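Side-chain contacts in Alr3699 protein (Nostoc sp., PDB 4XSO), which is of unknown function but belongs to the GT-B clan of glycosyltransferases, with two domains each built on a parallel beta sheet: residues Lys8-Asp13 with Val91-Glu96; Asp27-Tyr32 with His53-Glu58. All blocks are in the same frame, centred on the assembly; numbering follows the deposited sequence.

Contact 1: Lys8-Asp13 with Val91-Glu96; sequences KILFLD and VQTAHE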
ATOM      1  N   LYS A   8      15.036   7.099  16.504  1.00 43.57           N
ATOM      2  CA  LYS A   8      15.397   5.930  15.679  1.00 41.02           C
ATOM      3  C   LYS A   8      14.913   6.097  14.256  1.00 37.77           C
ATOM      4  O   LYS A   8      13.721   6.460  14.017  1.00 32.86           O
ATOM      5  CB  LYS A   8      14.820   4.646  16.254  1.00 41.51           C
ATOM      6  CG  LYS A   8      15.279   4.375  17.682  1.00 47.78           C
ATOM      7  CD  LYS A   8      14.607   3.124  18.271  1.00 51.00           C
ATOM      8  CE  LYS A   8      15.312   1.837  17.841  1.00 53.15           C
ATOM      9  NZ  LYS A   8      14.460   0.600  17.889  1.00 59.41           N
ATOM     10  N   ILE A   9      15.818   5.842  13.304  1.00 33.03           N
ATOM     11  CA  ILE A   9      15.483   5.992  11.898  1.00 31.52           C
ATOM     12  C   ILE A   9      15.396   4.688  11.179  1.00 29.87           C
ATOM     13  O   ILE A   9      16.325   3.865  11.303  1.00 30.96           O
ATOM     14  CB  ILE A   9      16.494   6.889  11.154  1.00 30.13           C
ATOM     15  CG1 ILE A   9      16.660   8.215  11.859  1.00 33.36           C
ATOM     16  CG2 ILE A   9      16.101   7.043   9.660  1.00 30.16           C
ATOM     17  CD1 ILE A   9      17.540   9.217  11.079  1.00 34.84           C
ATOM     18  N   LEU A  10      14.307   4.512  10.411  1.00 24.59           N
ATOM     19  CA  LEU A  10      14.216   3.468   9.511  1.00 26.77           C
ATOM     20  C   LEU A  10      14.466   4.041   8.091  1.00 28.52           C
ATOM     21  O   LEU A  10      13.628   4.757   7.535  1.00 30.09           O
ATOM     22  CB  LEU A  10      12.844   2.687   9.671  1.00 29.61           C
ATOM     23  CG  LEU A  10      12.602   1.705   8.492  1.00 28.22           C
ATOM     24  CD1 LEU A  10      13.567   0.549   8.541  1.00 29.49           C
ATOM     25  CD2 LEU A  10      11.182   1.142   8.416  1.00 28.75           C
ATOM     26  N   PHE A  11      15.610   3.709   7.537  1.00 25.96           N
ATOM     27  CA  PHE A  11      16.049   4.132   6.206  1.00 28.35           C
ATOM     28  C   PHE A  11      15.550   3.042   5.322  1.00 34.41           C
ATOM     29  O   PHE A  11      15.622   1.859   5.713  1.00 30.42           O
ATOM     30  CB  PHE A  11      17.580   4.229   6.063  1.00 27.98           C
ATOM     31  CG  PHE A  11      18.231   5.327   6.871  1.00 26.35           C
ATOM     32  CD1 PHE A  11      18.286   6.639   6.387  1.00 28.53           C
ATOM     33  CD2 PHE A  11      18.812   5.050   8.111  1.00 26.82           C
ATOM     34  CE1 PHE A  11      18.879   7.642   7.110  1.00 28.14           C
ATOM     35  CE2 PHE A  11      19.528   6.049   8.767  1.00 26.66           C
ATOM     36  CZ  PHE A  11      19.518   7.342   8.316  1.00 28.69           C
ATOM     37  N   LEU A  12      15.055   3.435   4.152  1.00 31.35           N
ATOM     38  CA  LEU A  12      14.596   2.507   3.163  1.00 32.86           C
ATOM     39  C   LEU A  12      15.202   2.770   1.816  1.00 33.02           C
ATOM     40  O   LEU A  12      15.317   3.915   1.343  1.00 33.28           O
ATOM     41  CB  LEU A  12      13.057   2.612   3.012  1.00 31.96           C
ATOM     42  CG  LEU A  12      12.189   2.172   4.150  1.00 33.78           C
ATOM     43  CD1 LEU A  12      10.710   2.477   3.807  1.00 37.47           C
ATOM     44  CD2 LEU A  12      12.409   0.675   4.370  1.00 35.64           C
ATOM     45  N   ASP A  13      15.586   1.703   1.135  1.00 31.62           N
ATOM     46  CA  ASP A  13      16.245   1.883  -0.143  1.00 31.61           C
ATOM     47  C   ASP A  13      15.977   0.669  -1.046  1.00 37.20           C
ATOM     48  O   ASP A  13      16.138  -0.461  -0.635  1.00 32.71           O
ATOM     49  CB  ASP A  13      17.733   2.157   0.066  1.00 33.68           C
ATOM     50  CG  ASP A  13      18.460   2.561  -1.223  1.00 35.78           C
ATOM     51  OD1 ASP A  13      18.438   1.774  -2.214  1.00 44.10           O
ATOM     52  OD2 ASP A  13      19.141   3.632  -1.238  1.00 39.84           O
ATOM     53  N   VAL A  91       5.702  -1.828   7.518  1.00 33.16           N
ATOM     54  CA  VAL A  91       4.844  -1.177   8.526  1.00 33.13           C
ATOM     55  C   VAL A  91       5.126  -1.648   9.927  1.00 35.36           C
ATOM     56  O   VAL A  91       5.171  -0.870  10.844  1.00 43.27           O
ATOM     57  CB  VAL A  91       3.358  -1.435   8.273  1.00 38.68           C
ATOM     58  CG1 VAL A  91       2.520  -0.895   9.437  1.00 42.82           C
ATOM     59  CG2 VAL A  91       2.920  -0.879   6.938  1.00 39.47           C
ATOM     60  N   GLN A  92       5.230  -2.947  10.068  1.00 36.04           N
ATOM     61  CA  GLN A  92       5.470  -3.613  11.325  1.00 40.97           C
ATOM     62  C   GLN A  92       6.826  -3.156  11.849  1.00 38.56           C
ATOM     63  O   GLN A  92       6.929  -2.768  12.974  1.00 38.60           O
ATOM     64  CB  GLN A  92       5.484  -5.125  11.071  1.00 49.24           C
ATOM     65  CG  GLN A  92       5.104  -5.993  12.247  1.00 61.18           C
ATOM     66  CD  GLN A  92       6.172  -6.106  13.292  1.00 70.45           C
ATOM     67  OE1 GLN A  92       7.314  -6.450  12.989  1.00 83.77           O
ATOM     68  NE2 GLN A  92       5.798  -5.865  14.557  1.00 82.03           N
ATOM     69  N   THR A  93       7.853  -3.112  10.992  1.00 37.07           N
ATOM     70  CA  THR A  93       9.166  -2.603  11.405  1.00 34.85           C
ATOM     71  C   THR A  93       9.140  -1.119  11.908  1.00 36.80           C
ATOM     72  O   THR A  93       9.657  -0.761  13.024  1.00 35.80           O
ATOM     73  CB  THR A  93      10.145  -2.831  10.288  1.00 33.65           C
ATOM     74  OG1 THR A  93      10.247  -4.244  10.100  1.00 38.22           O
ATOM     75  CG2 THR A  93      11.513  -2.328  10.632  1.00 33.32           C
ATOM     76  N   ALA A  94       8.399  -0.328  11.155  1.00 33.06           N
ATOM     77  CA  ALA A  94       8.252   1.089  11.379  1.00 36.76           C
ATOM     78  C   ALA A  94       7.697   1.498  12.734  1.00 40.48           C
ATOM     79  O   ALA A  94       8.036   2.587  13.257  1.00 37.78           O
ATOM     80  CB  ALA A  94       7.416   1.699  10.218  1.00 41.05           C
ATOM     81  N   HIS A  95       6.848   0.638  13.312  1.00 42.43           N
ATOM     82  CA  HIS A  95       6.320   0.834  14.662  1.00 45.36           C
ATOM     83  C   HIS A  95       7.466   1.023  15.656  1.00 43.06           C
ATOM     84  O   HIS A  95       7.383   1.892  16.516  1.00 41.16           O
ATOM     85  CB  HIS A  95       5.355  -0.334  15.078  1.00 51.14           C
ATOM     86  CG  HIS A  95       5.042  -0.367  16.541  1.00 62.28           C
ATOM     87  ND1 HIS A  95       4.084   0.442  17.117  1.00 70.31           N
ATOM     88  CD2 HIS A  95       5.586  -1.082  17.555  1.00 64.41           C
ATOM     89  CE1 HIS A  95       4.049   0.221  18.422  1.00 72.85           C
ATOM     90  NE2 HIS A  95       4.948  -0.702  18.713  1.00 70.12           N
ATOM     91  N   GLU A  96       8.571   0.301  15.465  1.00 39.83           N
ATOM     92  CA  GLU A  96       9.740   0.386  16.356  1.00 40.52           C
ATOM     93  C   GLU A  96      10.667   1.571  16.102  1.00 41.49           C
ATOM     94  O   GLU A  96      11.666   1.760  16.823  1.00 35.85           O
ATOM     95  CB  GLU A  96      10.559  -0.889  16.198  1.00 50.51           C
ATOM     96  CG  GLU A  96       9.742  -2.171  16.359  1.00 60.50           C
ATOM     97  CD  GLU A  96       9.135  -2.302  17.760  1.00 72.63           C
ATOM     98  OE1 GLU A  96       9.738  -1.773  18.728  1.00 84.97           O
ATOM     99  OE2 GLU A  96       8.063  -2.937  17.912  1.00 79.84           O
TER
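Lys8 NZ donates a hydrogen bond to the backbone carbonyl oxygen Glu96 O at 3.2 Å. The angle C=O...NZ is 147°, and NZ is tilted 29° from the carbonyl plane. A bend at chi3 turns the end of the lysine chain, and Lys8 CD lies 3.6 Å from Glu96 O as well. The Glu96 carboxylate is not bonded to the lysine: Glu96 OE1 stays 5.4 Å from Lys8 NZ. Lys8 also makes a cation-pi contact with Tyr97.

Leu10 and Ala94 are buried; Thr93 is partly exposed. Leu10 CG is anti to the backbone N (chi1 168°), and both branches end at the helix. Thr93 CG2 meets the fork of the leucine, 4.1 Å from Leu10 CD1 and equally far from Leu10 CD2. The two side chains cross at about a right angle. Leu10 CD2 also packs on Ala94, 4.2 Å from its CB. Thr93 OG1 turns back to its own helix and bonds to Lys89 O.

Leu10 pairs through its backbone with strand 99-102, which follows helix 85-95. This is helix-on-sheet packing in the Rossmann-like N-terminal domain of a GT-B protein.

Contact 2: Asp27-Tyr32 with His53-Glu58; sequences DIAKPY and HHIPVE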
ATOM      1  N   ASP A  27      27.007   7.219   4.285  1.00 32.13           N
ATOM      2  CA  ASP A  27      27.441   8.455   4.925  1.00 33.83           C
ATOM      3  C   ASP A  27      26.334   9.125   5.723  1.00 34.51           C
ATOM      4  O   ASP A  27      26.547   9.614   6.876  1.00 34.12           O
ATOM      5  CB  ASP A  27      28.002   9.439   3.849  1.00 38.67           C
ATOM      6  CG  ASP A  27      29.345   8.946   3.227  1.00 49.72           C
ATOM      7  OD1 ASP A  27      30.159   8.312   3.954  1.00 60.36           O
ATOM      8  OD2 ASP A  27      29.559   9.123   2.008  1.00 53.58           O
ATOM      9  N   ILE A  28      25.122   9.097   5.183  1.00 32.50           N
ATOM     10  CA  ILE A  28      23.973   9.698   5.927  1.00 30.30           C
ATOM     11  C   ILE A  28      23.646   8.883   7.200  1.00 31.92           C
ATOM     12  O   ILE A  28      23.443   9.443   8.241  1.00 30.23           O
ATOM     13  CB  ILE A  28      22.751   9.786   5.009  1.00 33.39           C
ATOM     14  CG1 ILE A  28      22.954  10.775   3.863  1.00 34.84           C
ATOM     15  CG2 ILE A  28      21.533  10.199   5.777  1.00 29.55           C
ATOM     16  CD1 ILE A  28      22.059  10.464   2.674  1.00 41.87           C
ATOM     17  N   ALA A  29      23.699   7.556   7.088  1.00 32.26           N
ATOM     18  CA  ALA A  29      23.336   6.629   8.129  1.00 33.01           C
ATOM     19  C   ALA A  29      24.370   6.384   9.259  1.00 38.18           C
ATOM     20  O   ALA A  29      23.991   6.102  10.423  1.00 34.54           O
ATOM     21  CB  ALA A  29      22.964   5.324   7.479  1.00 36.47           C
ATOM     22  N   LYS A  30      25.653   6.550   8.971  1.00 36.81           N
ATOM     23  CA  LYS A  30      26.676   6.214   9.946  1.00 42.58           C
ATOM     24  C   LYS A  30      26.525   6.872  11.286  1.00 36.58           C
ATOM     25  O   LYS A  30      26.701   6.195  12.276  1.00 40.85           O
ATOM     26  CB  LYS A  30      28.123   6.455   9.417  1.00 49.66           C
ATOM     27  CG  LYS A  30      28.775   5.189   8.850  1.00 58.79           C
ATOM     28  CD  LYS A  30      30.268   5.351   8.518  1.00 65.09           C
ATOM     29  CE  LYS A  30      30.510   6.096   7.209  1.00 59.87           C
ATOM     30  NZ  LYS A  30      31.924   6.020   6.734  1.00 68.06           N
ATOM     31  N   PRO A  31      26.195   8.190  11.326  1.00 35.98           N
ATOM     32  CA  PRO A  31      26.006   8.876  12.583  1.00 36.84           C
ATOM     33  C   PRO A  31      24.855   8.292  13.389  1.00 35.04           C
ATOM     34  O   PRO A  31      24.746   8.583  14.602  1.00 30.67           O
ATOM     35  CB  PRO A  31      25.696  10.329  12.181  1.00 36.04           C
ATOM     36  CG  PRO A  31      26.246  10.465  10.820  1.00 34.28           C
ATOM     37  CD  PRO A  31      26.149   9.116  10.184  1.00 36.39           C
ATOM     38  N   TYR A  32      24.012   7.496  12.732  1.00 30.87           N
ATOM     39  CA  TYR A  32      22.757   7.023  13.394  1.00 32.29           C
ATOM     40  C   TYR A  32      22.796   5.513  13.563  1.00 31.66           C
ATOM     41  O   TYR A  32      21.797   4.892  13.949  1.00 28.92           O
ATOM     42  CB  TYR A  32      21.504   7.402  12.551  1.00 30.94           C
ATOM     43  CG  TYR A  32      21.415   8.863  12.390  1.00 31.06           C
ATOM     44  CD1 TYR A  32      20.921   9.654  13.442  1.00 35.23           C
ATOM     45  CD2 TYR A  32      21.776   9.477  11.192  1.00 29.26           C
ATOM     46  CE1 TYR A  32      20.857  11.040  13.354  1.00 33.96           C
ATOM     47  CE2 TYR A  32      21.700  10.861  11.066  1.00 28.72           C
ATOM     48  CZ  TYR A  32      21.242  11.638  12.143  1.00 35.58           C
ATOM     49  OH  TYR A  32      21.250  13.007  12.051  1.00 35.33           O
ATOM     50  N   HIS A  53      30.167  -1.665   7.399  1.00 42.28           N
ATOM     51  CA  HIS A  53      30.195  -0.393   8.097  1.00 43.14           C
ATOM     52  C   HIS A  53      29.401  -0.438   9.403  1.00 38.12           C
ATOM     53  O   HIS A  53      29.157   0.595   9.967  1.00 38.84           O
ATOM     54  CB  HIS A  53      29.664   0.722   7.176  1.00 42.09           C
ATOM     55  CG  HIS A  53      30.650   1.186   6.142  1.00 48.43           C
ATOM     56  ND1 HIS A  53      30.680   0.680   4.853  1.00 52.84           N
ATOM     57  CD2 HIS A  53      31.617   2.134   6.198  1.00 49.08           C
ATOM     58  CE1 HIS A  53      31.615   1.304   4.159  1.00 48.57           C
ATOM     59  NE2 HIS A  53      32.207   2.181   4.956  1.00 51.52           N
ATOM     60  N   HIS A  54      29.025  -1.627   9.884  1.00 41.23           N
ATOM     61  CA  HIS A  54      28.247  -1.818  11.118  1.00 42.76           C
ATOM     62  C   HIS A  54      26.852  -1.145  11.096  1.00 41.53           C
ATOM     63  O   HIS A  54      26.292  -0.810  12.146  1.00 37.62           O
ATOM     64  CB  HIS A  54      29.042  -1.459  12.405  1.00 44.64           C
ATOM     65  CG  HIS A  54      30.392  -2.099  12.456  1.00 46.65           C
ATOM     66  ND1 HIS A  54      30.563  -3.441  12.715  1.00 50.21           N
ATOM     67  CD2 HIS A  54      31.625  -1.601  12.191  1.00 43.83           C
ATOM     68  CE1 HIS A  54      31.840  -3.749  12.604  1.00 49.02           C
ATOM     69  NE2 HIS A  54      32.508  -2.647  12.293  1.00 51.92           N
ATOM     70  N   ILE A  55      26.275  -1.022   9.901  1.00 34.96           N
ATOM     71  CA  ILE A  55      24.970  -0.423   9.785  1.00 34.90           C
ATOM     72  C   ILE A  55      23.977  -1.557   9.708  1.00 35.44           C
ATOM     73  O   ILE A  55      24.012  -2.343   8.790  1.00 38.35           O
ATOM     74  CB  ILE A  55      24.876   0.507   8.597  1.00 34.43           C
ATOM     75  CG1 ILE A  55      25.836   1.642   8.779  1.00 36.68           C
ATOM     76  CG2 ILE A  55      23.474   1.156   8.480  1.00 37.57           C
ATOM     77  CD1 ILE A  55      26.020   2.433   7.520  1.00 36.51           C
ATOM     78  N   PRO A  56      23.013  -1.583  10.654  1.00 36.13           N
ATOM     79  CA  PRO A  56      22.075  -2.666  10.608  1.00 35.65           C
ATOM     80  C   PRO A  56      21.314  -2.635   9.282  1.00 36.00           C
ATOM     81  O   PRO A  56      20.911  -1.550   8.814  1.00 30.47           O
ATOM     82  CB  PRO A  56      21.170  -2.432  11.791  1.00 34.29           C
ATOM     83  CG  PRO A  56      21.945  -1.556  12.721  1.00 39.01           C
ATOM     84  CD  PRO A  56      22.802  -0.692  11.803  1.00 34.73           C
ATOM     85  N   VAL A  57      21.081  -3.821   8.743  1.00 31.48           N
ATOM     86  CA  VAL A  57      20.436  -3.940   7.419  1.00 36.95           C
ATOM     87  C   VAL A  57      19.546  -5.141   7.432  1.00 37.47           C
ATOM     88  O   VAL A  57      19.853  -6.146   8.078  1.00 41.50           O
ATOM     89  CB  VAL A  57      21.417  -3.916   6.213  1.00 36.97           C
ATOM     90  CG1 VAL A  57      22.393  -5.032   6.314  1.00 39.61           C
ATOM     91  CG2 VAL A  57      20.656  -4.063   4.883  1.00 39.76           C
ATOM     92  N   GLU A  58      18.409  -5.002   6.757  1.00 39.74           N
ATOM     93  CA  GLU A  58      17.404  -6.054   6.600  1.00 44.50           C
ATOM     94  C   GLU A  58      16.853  -5.984   5.183  1.00 43.38           C
ATOM     95  O   GLU A  58      16.670  -4.883   4.592  1.00 36.68           O
ATOM     96  CB  GLU A  58      16.217  -5.868   7.558  1.00 48.27           C
ATOM     97  CG  GLU A  58      15.234  -7.050   7.521  1.00 58.78           C
ATOM     98  CD  GLU A  58      14.252  -7.064   8.689  1.00 63.15           C
ATOM     99  OE1 GLU A  58      14.449  -6.271   9.643  1.00 58.71           O
ATOM    100  OE2 GLU A  58      13.284  -7.864   8.648  1.00 61.66           O
TER
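Lys30 reaches across to His53 and Ile55, and its atoms meet the two residues in turn. Lys30 CB is still 4.9 Å from the nearest methyl, Ile55 CD1. CG comes closer and packs on Ile55 CD1 at 4.1 Å. Here the side chains cross at about a right angle. CD reaches the imidazole, 4.2 Å from His53 CD2, and CE lies equally far from it. The chain turns at chi3 (-78°), which brings NZ near the ring. NZ ends 3.9 Å from His53 CD2 and 4.2 Å from His53 NE2, with no hydrogen bond between them. The nearby ammonium would probably disfavour a positive charge on the imidazole.

The imidazole has a partner in the helix just before it, 45-52. His53 ND1 is hydrogen-bonded to Leu49 O, which helps fix the ring's rotation and leaves CD2 toward the lysine.

Ile55 takes up the buried part of the contact, with Ala29. Ile55 CD1 touches Ala29 CB at 4.2 Å as well as the lysine CG, so one methyl meets two consecutive residues. The same isoleucine packs on Leu50 and Val38.

Both backbones turn after a helix. Residues 30-31 form a 3-10 segment, with Tyr32 N bonded to Ala29 O at 2.7 Å. On the other segment a Schellman motif ends helix 45-52, with His54 at positive phi as its C-prime residue. Ile55 N bonds to Leu50 O, and His54 N to Glu51 O. The contact joins the C-terminal end of one helix to the helix-to-strand turn of the next, in the alternating beta-alpha units of a Rossmann-like domain.

In the fold
From the N terminus the chain forms strand 9-13, helix 20-29, strand 36-40, helix 45-52 and strand 57-59. Contact 2 closes a short loop within this run, with 20 residues between its segments. The chain then passes the unmodelled residues 65-78 and enters helix 85-95, where contact 1 closes a wider loop around the first. The centres of contact 1 and contact 2 lie about 13 Å apart, and the two nest without crossing. Strand 9-13 links them: Leu10 faces helix 85-95, while Phe11 points to the other face of the sheet and packs on Ala29 and Ile28. Contact 1 packs helix 85-95 on one face; contact 2 joins helix 20-29, on the other, to the turn before edge strand 57-59.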